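Long-range contact in regulatory protein ASNC (Escherichia coli, PDB 2CG4), which activates transcription of asnA, regulates transcription of its own gene and represses gidA expression at a post-transcriptional level: residues Y4-L17 with I39-I52. The protein carries 1 engineered substitution. Numbering follows the deposited sequence.
Sequences YLIDNLDRGILEAL and IHVRVEKMKQAGII
In the helix-turn-helix domain of this Lrp/AsnC-family regulator, helix 8-17 packs across helix 39-49, which carries the end of the predicted DNA-binding motif, the two axes nearly perpendicular (86°) and 10.3 Å apart. I13 is the knob of the crossing: it sits in the hole formed by I39, R42, V43 and M46, with CG2 against V43 CG2 at 3.6 Å and CD1 against R42 CB. Y25 and L28 of helix 25-32 pack on I39. L14 lies on the sulfur of M46 and sends CD2 to I52 CD1; I57 of the second subunit also packs on L14 and I52.

Toward the N-terminal end of helix 8-17 the contact turns polar. Bent at chi2 (-45°), R42 swings its guanidinium across D7 and D10, and NH1 makes salt bridges to both, 2.7 Å from D7 OD1 and 2.9 Å from D10 OD1. Both oxygens are approached from above their carboxylate planes; D10 OD1 lies near the guanidinium plane, D7 OD1 tilted from it. D7 OD1 and D10 OD2 are only 2.9 Å apart, and the charge of R42 probably eases their repulsion.

Y4 leans obliquely against A49, K45 and I51. With CG anti to the backbone N (chi1 -171°), its ring runs along helix 39-49, bringing OH to K45 CB and to a water at 2.7 Å. That water accepts from Y4 OH and donates to D10 OD1 (2.6 Å) and to R42 O (2.9 Å).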
ATOM      1  N   TYR A   4     -30.196   9.703 -28.259  1.00 78.90           N
ATOM      2  CA  TYR A   4     -30.543  11.009 -28.888  1.00 78.77           C
ATOM      3  C   TYR A   4     -29.289  11.776 -29.300  1.00 78.16           C
ATOM      4  O   TYR A   4     -28.433  12.081 -28.465  1.00 78.01           O
ATOM      5  CB  TYR A   4     -31.393  11.850 -27.930  1.00 79.56           C
ATOM      6  CG  TYR A   4     -31.982  13.100 -28.553  1.00 80.01           C
ATOM      7  CD1 TYR A   4     -33.088  13.026 -29.393  1.00 81.08           C
ATOM      8  CD2 TYR A   4     -31.437  14.354 -28.294  1.00 78.78           C
ATOM      9  CE1 TYR A   4     -33.631  14.163 -29.963  1.00 81.31           C
ATOM     10  CE2 TYR A   4     -31.971  15.496 -28.860  1.00 79.16           C
ATOM     11  CZ  TYR A   4     -33.069  15.395 -29.694  1.00 81.25           C
ATOM     12  OH  TYR A   4     -33.611  16.527 -30.264  1.00 81.80           O
ATOM     13  N   LEU A   5     -29.186  12.083 -30.590  1.00 77.43           N
ATOM     14  CA  LEU A   5     -28.044  12.825 -31.124  1.00 76.32           C
ATOM     15  C   LEU A   5     -28.299  14.334 -31.098  1.00 75.19           C
ATOM     16  O   LEU A   5     -29.423  14.775 -30.871  1.00 75.64           O
ATOM     17  CB  LEU A   5     -27.712  12.353 -32.539  1.00 76.66           C
ATOM     18  N   ILE A   6     -27.253  15.120 -31.339  1.00 73.86           N
ATOM     19  CA  ILE A   6     -27.217  16.508 -30.888  1.00 72.03           C
ATOM     20  C   ILE A   6     -26.583  17.444 -31.922  1.00 71.13           C
ATOM     21  O   ILE A   6     -25.402  17.323 -32.246  1.00 70.84           O
ATOM     22  CB  ILE A   6     -26.495  16.622 -29.517  1.00 72.18           C
ATOM     23  CG1 ILE A   6     -27.485  16.364 -28.380  1.00 71.90           C
ATOM     24  CG2 ILE A   6     -25.809  17.973 -29.354  1.00 72.03           C
ATOM     25  CD1 ILE A   6     -27.281  17.249 -27.179  1.00 72.87           C
ATOM     26  N   ASP A   7     -27.386  18.371 -32.440  1.00 70.24           N
ATOM     27  CA  ASP A   7     -26.909  19.387 -33.376  1.00 69.38           C
ATOM     28  C   ASP A   7     -25.926  20.319 -32.678  1.00 68.22           C
ATOM     29  O   ASP A   7     -25.726  20.221 -31.471  1.00 68.00           O
ATOM     30  CB  ASP A   7     -28.083  20.210 -33.935  1.00 69.68           C
ATOM     31  CG  ASP A   7     -29.289  19.356 -34.295  1.00 70.39           C
ATOM     32  OD1 ASP A   7     -29.961  18.845 -33.372  1.00 71.65           O
ATOM     33  OD2 ASP A   7     -29.577  19.209 -35.502  1.00 71.06           O
ATOM     34  N   ASN A   8     -25.322  21.231 -33.432  1.00 66.69           N
ATOM     35  CA  ASN A   8     -24.675  22.388 -32.822  1.00 65.98           C
ATOM     36  C   ASN A   8     -25.675  23.454 -32.369  1.00 64.62           C
ATOM     37  O   ASN A   8     -25.319  24.383 -31.640  1.00 65.00           O
ATOM     38  CB  ASN A   8     -23.616  22.987 -33.752  1.00 66.09           C
ATOM     39  CG  ASN A   8     -22.334  22.167 -33.774  1.00 68.38           C
ATOM     40  OD1 ASN A   8     -21.586  22.125 -32.788  1.00 69.43           O
ATOM     41  ND2 ASN A   8     -22.077  21.501 -34.896  1.00 67.97           N
ATOM     42  N   LEU A   9     -26.926  23.311 -32.795  1.00 62.38           N
ATOM     43  CA  LEU A   9     -28.010  24.105 -32.226  1.00 60.63           C
ATOM     44  C   LEU A   9     -28.288  23.669 -30.794  1.00 59.44           C
ATOM     45  O   LEU A   9     -28.450  24.498 -29.901  1.00 59.09           O
ATOM     46  CB  LEU A   9     -29.288  23.980 -33.061  1.00 60.21           C
ATOM     47  CG  LEU A   9     -30.488  24.731 -32.477  1.00 58.63           C
ATOM     48  CD1 LEU A   9     -30.336  26.234 -32.680  1.00 58.39           C
ATOM     49  CD2 LEU A   9     -31.798  24.232 -33.058  1.00 56.92           C
ATOM     50  N   ASP A  10     -28.350  22.357 -30.594  1.00 58.07           N
ATOM     51  CA  ASP A  10     -28.537  21.770 -29.278  1.00 56.64           C
ATOM     52  C   ASP A  10     -27.438  22.183 -28.297  1.00 55.88           C
ATOM     53  O   ASP A  10     -27.720  22.545 -27.158  1.00 55.25           O
ATOM     54  CB  ASP A  10     -28.600  20.250 -29.400  1.00 56.76           C
ATOM     55  CG  ASP A  10     -29.951  19.759 -29.885  1.00 56.50           C
ATOM     56  OD1 ASP A  10     -30.946  20.492 -29.701  1.00 55.97           O
ATOM     57  OD2 ASP A  10     -30.022  18.642 -30.439  1.00 56.34           O
ATOM     58  N   ARG A  11     -26.190  22.133 -28.750  1.00 55.22           N
ATOM     59  CA  ARG A  11     -25.054  22.545 -27.934  1.00 54.67           C
ATOM     60  C   ARG A  11     -25.114  24.028 -27.593  1.00 54.15           C
ATOM     61  O   ARG A  11     -24.826  24.426 -26.462  1.00 55.25           O
ATOM     62  CB  ARG A  11     -23.735  22.224 -28.639  1.00 54.61           C
ATOM     63  CG  ARG A  11     -23.393  20.745 -28.662  1.00 55.42           C
ATOM     64  CD  ARG A  11     -22.152  20.467 -29.494  1.00 57.06           C
ATOM     65  NE  ARG A  11     -21.972  19.035 -29.716  1.00 60.43           N
ATOM     66  CZ  ARG A  11     -22.376  18.385 -30.806  1.00 63.14           C
ATOM     67  NH1 ARG A  11     -22.982  19.038 -31.793  1.00 62.48           N
ATOM     68  NH2 ARG A  11     -22.173  17.077 -30.913  1.00 63.28           N
ATOM     69  N   GLY A  12     -25.482  24.846 -28.573  1.00 53.08           N
ATOM     70  CA  GLY A  12     -25.584  26.286 -28.370  1.00 51.01           C
ATOM     71  C   GLY A  12     -26.620  26.631 -27.319  1.00 49.41           C
ATOM     72  O   GLY A  12     -26.408  27.513 -26.483  1.00 50.06           O
ATOM     73  N   ILE A  13     -27.744  25.929 -27.363  1.00 48.19           N
ATOM     74  CA  ILE A  13     -28.804  26.103 -26.376  1.00 47.09           C
ATOM     75  C   ILE A  13     -28.327  25.698 -24.988  1.00 46.72           C
ATOM     76  O   ILE A  13     -28.574  26.410 -24.013  1.00 46.68           O
ATOM     77  CB  ILE A  13     -30.057  25.298 -26.752  1.00 46.57           C
ATOM     78  CG1 ILE A  13     -30.768  25.957 -27.938  1.00 46.68           C
ATOM     79  CG2 ILE A  13     -30.997  25.182 -25.560  1.00 46.76           C
ATOM     80  CD1 ILE A  13     -31.777  25.060 -28.619  1.00 46.35           C
ATOM     81  N   LEU A  14     -27.634  24.562 -24.911  1.00 46.36           N
ATOM     82  CA  LEU A  14     -27.173  24.014 -23.637  1.00 45.81           C
ATOM     83  C   LEU A  14     -26.143  24.915 -22.959  1.00 45.32           C
ATOM     84  O   LEU A  14     -26.263  25.208 -21.779  1.00 44.88           O
ATOM     85  CB  LEU A  14     -26.610  22.603 -23.822  1.00 46.15           C
ATOM     86  CG  LEU A  14     -27.625  21.463 -23.938  1.00 45.31           C
ATOM     87  CD1 LEU A  14     -26.938  20.115 -23.823  1.00 44.16           C
ATOM     88  CD2 LEU A  14     -28.732  21.592 -22.907  1.00 45.48           C
ATOM     89  N   GLU A  15     -25.140  25.362 -23.706  1.00 46.29           N
ATOM     90  CA  GLU A  15     -24.198  26.349 -23.187  1.00 47.75           C
ATOM     91  C   GLU A  15     -24.911  27.580 -22.612  1.00 48.09           C
ATOM     92  O   GLU A  15     -24.668  27.978 -21.468  1.00 48.84           O
ATOM     93  CB  GLU A  15     -23.213  26.778 -24.271  1.00 48.31           C
ATOM     94  CG  GLU A  15     -21.907  27.320 -23.716  1.00 52.95           C
ATOM     95  CD  GLU A  15     -21.168  28.202 -24.704  1.00 58.42           C
ATOM     96  OE1 GLU A  15     -20.436  29.112 -24.254  1.00 62.01           O
ATOM     97  OE2 GLU A  15     -21.314  27.986 -25.926  1.00 59.54           O
ATOM     98  N   ALA A  16     -25.794  28.174 -23.409  1.00 47.30           N
ATOM     99  CA  ALA A  16     -26.629  29.279 -22.952  1.00 46.30           C
ATOM    100  C   ALA A  16     -27.376  29.003 -21.639  1.00 46.04           C
ATOM    101  O   ALA A  16     -27.270  29.795 -20.700  1.00 46.59           O
ATOM    102  CB  ALA A  16     -27.601  29.682 -24.038  1.00 46.00           C
ATOM    103  N   LEU A  17     -28.130  27.903 -21.578  1.00 44.51           N
ATOM    104  CA  LEU A  17     -29.042  27.654 -20.453  1.00 44.39           C
ATOM    105  C   LEU A  17     -28.322  26.997 -19.282  1.00 45.37           C
ATOM    106  O   LEU A  17     -28.894  26.809 -18.198  1.00 44.99           O
ATOM    107  CB  LEU A  17     -30.224  26.768 -20.873  1.00 44.13           C
ATOM    108  CG  LEU A  17     -31.233  27.267 -21.914  1.00 43.59           C
ATOM    109  CD1 LEU A  17     -32.209  26.154 -22.260  1.00 42.44           C
ATOM    110  CD2 LEU A  17     -31.982  28.508 -21.428  1.00 40.66           C
ATOM    111  N   ILE A  39     -36.336  26.400 -30.683  1.00 52.76           N
ATOM    112  CA  ILE A  39     -35.695  26.485 -29.374  1.00 50.75           C
ATOM    113  C   ILE A  39     -36.545  25.885 -28.254  1.00 50.12           C
ATOM    114  O   ILE A  39     -36.054  25.108 -27.438  1.00 50.04           O
ATOM    115  CB  ILE A  39     -35.348  27.940 -29.034  1.00 50.70           C
ATOM    116  CG1 ILE A  39     -34.080  28.353 -29.783  1.00 49.72           C
ATOM    117  CG2 ILE A  39     -35.175  28.112 -27.536  1.00 50.65           C
ATOM    118  CD1 ILE A  39     -33.892  29.828 -29.863  1.00 48.94           C
ATOM    119  N   HIS A  40     -37.820  26.237 -28.212  1.00 48.92           N
ATOM    120  CA  HIS A  40     -38.711  25.617 -27.243  1.00 47.82           C
ATOM    121  C   HIS A  40     -38.717  24.092 -27.405  1.00 47.95           C
ATOM    122  O   HIS A  40     -38.760  23.347 -26.423  1.00 47.53           O
ATOM    123  CB  HIS A  40     -40.125  26.187 -27.375  1.00 46.87           C
ATOM    124  CG  HIS A  40     -41.072  25.696 -26.327  1.00 45.43           C
ATOM    125  ND1 HIS A  40     -41.487  26.482 -25.274  1.00 48.26           N
ATOM    126  CD2 HIS A  40     -41.682  24.497 -26.167  1.00 44.57           C
ATOM    127  CE1 HIS A  40     -42.315  25.788 -24.512  1.00 49.41           C
ATOM    128  NE2 HIS A  40     -42.450  24.580 -25.030  1.00 45.40           N
ATOM    129  N   VAL A  41     -38.668  23.636 -28.655  1.00 48.21           N
ATOM    130  CA  VAL A  41     -38.901  22.229 -28.971  1.00 47.86           C
ATOM    131  C   VAL A  41     -37.615  21.415 -28.808  1.00 47.11           C
ATOM    132  O   VAL A  41     -37.636  20.314 -28.269  1.00 47.12           O
ATOM    133  CB  VAL A  41     -39.517  22.060 -30.394  1.00 48.42           C
ATOM    134  CG1 VAL A  41     -39.135  20.723 -31.013  1.00 47.78           C
ATOM    135  CG2 VAL A  41     -41.032  22.201 -30.333  1.00 48.02           C
ATOM    136  N   ARG A  42     -36.500  21.975 -29.261  1.00 47.03           N
ATOM    137  CA  ARG A  42     -35.178  21.428 -28.981  1.00 47.42           C
ATOM    138  C   ARG A  42     -34.990  21.128 -27.495  1.00 47.67           C
ATOM    139  O   ARG A  42     -34.648  20.005 -27.124  1.00 48.84           O
ATOM    140  CB  ARG A  42     -34.090  22.394 -29.460  1.00 47.07           C
ATOM    141  CG  ARG A  42     -34.137  22.688 -30.950  1.00 47.85           C
ATOM    142  CD  ARG A  42     -34.338  21.413 -31.754  1.00 48.67           C
ATOM    143  NE  ARG A  42     -33.774  21.518 -33.096  1.00 49.09           N
ATOM    144  CZ  ARG A  42     -32.538  21.161 -33.423  1.00 50.19           C
ATOM    145  NH1 ARG A  42     -31.718  20.678 -32.499  1.00 50.90           N
ATOM    146  NH2 ARG A  42     -32.113  21.297 -34.674  1.00 47.71           N
ATOM    147  N   VAL A  43     -35.207  22.139 -26.657  1.00 47.40           N
ATOM    148  CA  VAL A  43     -35.137  21.996 -25.203  1.00 47.28           C
ATOM    149  C   VAL A  43     -36.038  20.862 -24.700  1.00 48.41           C
ATOM    150  O   VAL A  43     -35.660  20.105 -23.797  1.00 48.82           O
ATOM    151  CB  VAL A  43     -35.505  23.331 -24.490  1.00 46.87           C
ATOM    152  CG1 VAL A  43     -35.875  23.098 -23.031  1.00 45.38           C
ATOM    153  CG2 VAL A  43     -34.360  24.333 -24.608  1.00 45.31           C
ATOM    154  N   GLU A  44     -37.222  20.742 -25.298  1.00 49.01           N
ATOM    155  CA  GLU A  44     -38.220  19.773 -24.855  1.00 50.10           C
ATOM    156  C   GLU A  44     -37.851  18.348 -25.255  1.00 49.32           C
ATOM    157  O   GLU A  44     -38.141  17.395 -24.533  1.00 49.30           O
ATOM    158  CB  GLU A  44     -39.595  20.124 -25.425  1.00 50.70           C
ATOM    159  CG  GLU A  44     -40.734  20.033 -24.418  1.00 56.89           C
ATOM    160  CD  GLU A  44     -41.004  18.616 -23.935  1.00 62.42           C
ATOM    161  OE1 GLU A  44     -42.145  18.136 -24.110  1.00 64.97           O
ATOM    162  OE2 GLU A  44     -40.083  17.983 -23.373  1.00 65.69           O
ATOM    163  N   LYS A  45     -37.224  18.206 -26.418  1.00 48.61           N
ATOM    164  CA  LYS A  45     -36.698  16.912 -26.837  1.00 48.78           C
ATOM    165  C   LYS A  45     -35.573  16.462 -25.899  1.00 47.97           C
ATOM    166  O   LYS A  45     -35.572  15.325 -25.430  1.00 48.34           O
ATOM    167  CB  LYS A  45     -36.215  16.967 -28.288  1.00 48.79           C
ATOM    168  CG  LYS A  45     -37.321  16.791 -29.338  1.00 50.39           C
ATOM    169  CD  LYS A  45     -36.848  17.299 -30.701  1.00 52.78           C
ATOM    170  CE  LYS A  45     -37.997  17.470 -31.689  1.00 55.83           C
ATOM    171  NZ  LYS A  45     -37.579  18.235 -32.907  1.00 54.33           N
ATOM    172  N   MET A  46     -34.633  17.364 -25.617  1.00 47.08           N
ATOM    173  CA  MET A  46     -33.559  17.105 -24.652  1.00 45.77           C
ATOM    174  C   MET A  46     -34.058  16.759 -23.247  1.00 45.53           C
ATOM    175  O   MET A  46     -33.409  16.005 -22.535  1.00 45.44           O
ATOM    176  CB  MET A  46     -32.583  18.277 -24.598  1.00 44.50           C
ATOM    177  CG  MET A  46     -31.857  18.496 -25.899  1.00 43.43           C
ATOM    178  SD  MET A  46     -30.488  19.660 -25.789  1.00 46.31           S
ATOM    179  CE  MET A  46     -31.314  21.220 -26.109  1.00 43.68           C
ATOM    180  N   LYS A  47     -35.210  17.291 -22.851  1.00 46.03           N
ATOM    181  CA  LYS A  47     -35.820  16.882 -21.585  1.00 46.98           C
ATOM    182  C   LYS A  47     -36.315  15.435 -21.606  1.00 47.42           C
ATOM    183  O   LYS A  47     -36.036  14.677 -20.676  1.00 48.50           O
ATOM    184  CB  LYS A  47     -36.946  17.833 -21.171  1.00 47.33           C
ATOM    185  CG  LYS A  47     -36.462  19.192 -20.687  1.00 47.94           C
ATOM    186  CD  LYS A  47     -37.601  20.020 -20.117  1.00 50.15           C
ATOM    187  CE  LYS A  47     -37.380  21.502 -20.390  1.00 54.68           C
ATOM    188  NZ  LYS A  47     -38.394  22.378 -19.713  1.00 58.81           N
ATOM    189  N   GLN A  48     -37.041  15.049 -22.656  1.00 47.39           N
ATOM    190  CA  GLN A  48     -37.502  13.659 -22.798  1.00 47.03           C
ATOM    191  C   GLN A  48     -36.353  12.676 -23.076  1.00 46.75           C
ATOM    192  O   GLN A  48     -36.394  11.521 -22.634  1.00 46.77           O
ATOM    193  CB  GLN A  48     -38.585  13.550 -23.873  1.00 48.21           C
ATOM    194  N   ALA A  49     -35.332  13.137 -23.797  1.00 44.80           N
ATOM    195  CA  ALA A  49     -34.067  12.409 -23.916  1.00 43.56           C
ATOM    196  C   ALA A  49     -33.409  12.138 -22.559  1.00 42.97           C
ATOM    197  O   ALA A  49     -32.693  11.153 -22.396  1.00 43.48           O
ATOM    198  CB  ALA A  49     -33.102  13.161 -24.828  1.00 43.97           C
ATOM    199  N   GLY A  50     -33.652  13.015 -21.591  1.00 42.16           N
ATOM    200  CA  GLY A  50     -33.042  12.886 -20.273  1.00 40.76           C
ATOM    201  C   GLY A  50     -31.733  13.642 -20.173  1.00 40.65           C
ATOM    202  O   GLY A  50     -31.032  13.546 -19.160  1.00 41.15           O
ATOM    203  N   ILE A  51     -31.405  14.396 -21.225  1.00 39.44           N
ATOM    204  CA  ILE A  51     -30.184  15.198 -21.266  1.00 38.87           C
ATOM    205  C   ILE A  51     -30.277  16.378 -20.296  1.00 40.22           C
ATOM    206  O   ILE A  51     -29.411  16.562 -19.426  1.00 39.93           O
ATOM    207  CB  ILE A  51     -29.914  15.743 -22.694  1.00 37.86           C
ATOM    208  CG1 ILE A  51     -29.318  14.654 -23.587  1.00 38.18           C
ATOM    209  CG2 ILE A  51     -28.988  16.936 -22.654  1.00 34.55           C
ATOM    210  CD1 ILE A  51     -29.654  14.810 -25.057  1.00 36.61           C
ATOM    211  N   ILE A  52     -31.325  17.181 -20.470  1.00 39.97           N
ATOM    212  CA  ILE A  52     -31.676  18.234 -19.533  1.00 39.50           C
ATOM    213  C   ILE A  52     -32.527  17.639 -18.417  1.00 39.41           C
ATOM    214  O   ILE A  52     -33.614  17.127 -18.678  1.00 37.60           O
ATOM    215  CB  ILE A  52     -32.453  19.361 -20.248  1.00 40.13           C
ATOM    216  CG1 ILE A  52     -31.575  20.004 -21.327  1.00 40.58           C
ATOM    217  CG2 ILE A  52     -32.971  20.397 -19.248  1.00 39.29           C
ATOM    218  CD1 ILE A  52     -32.166  21.264 -21.935  1.00 39.86           C
TER
HETATM  219  O   HOH W   1     -32.924  18.920 -29.247  1.00 49.83           O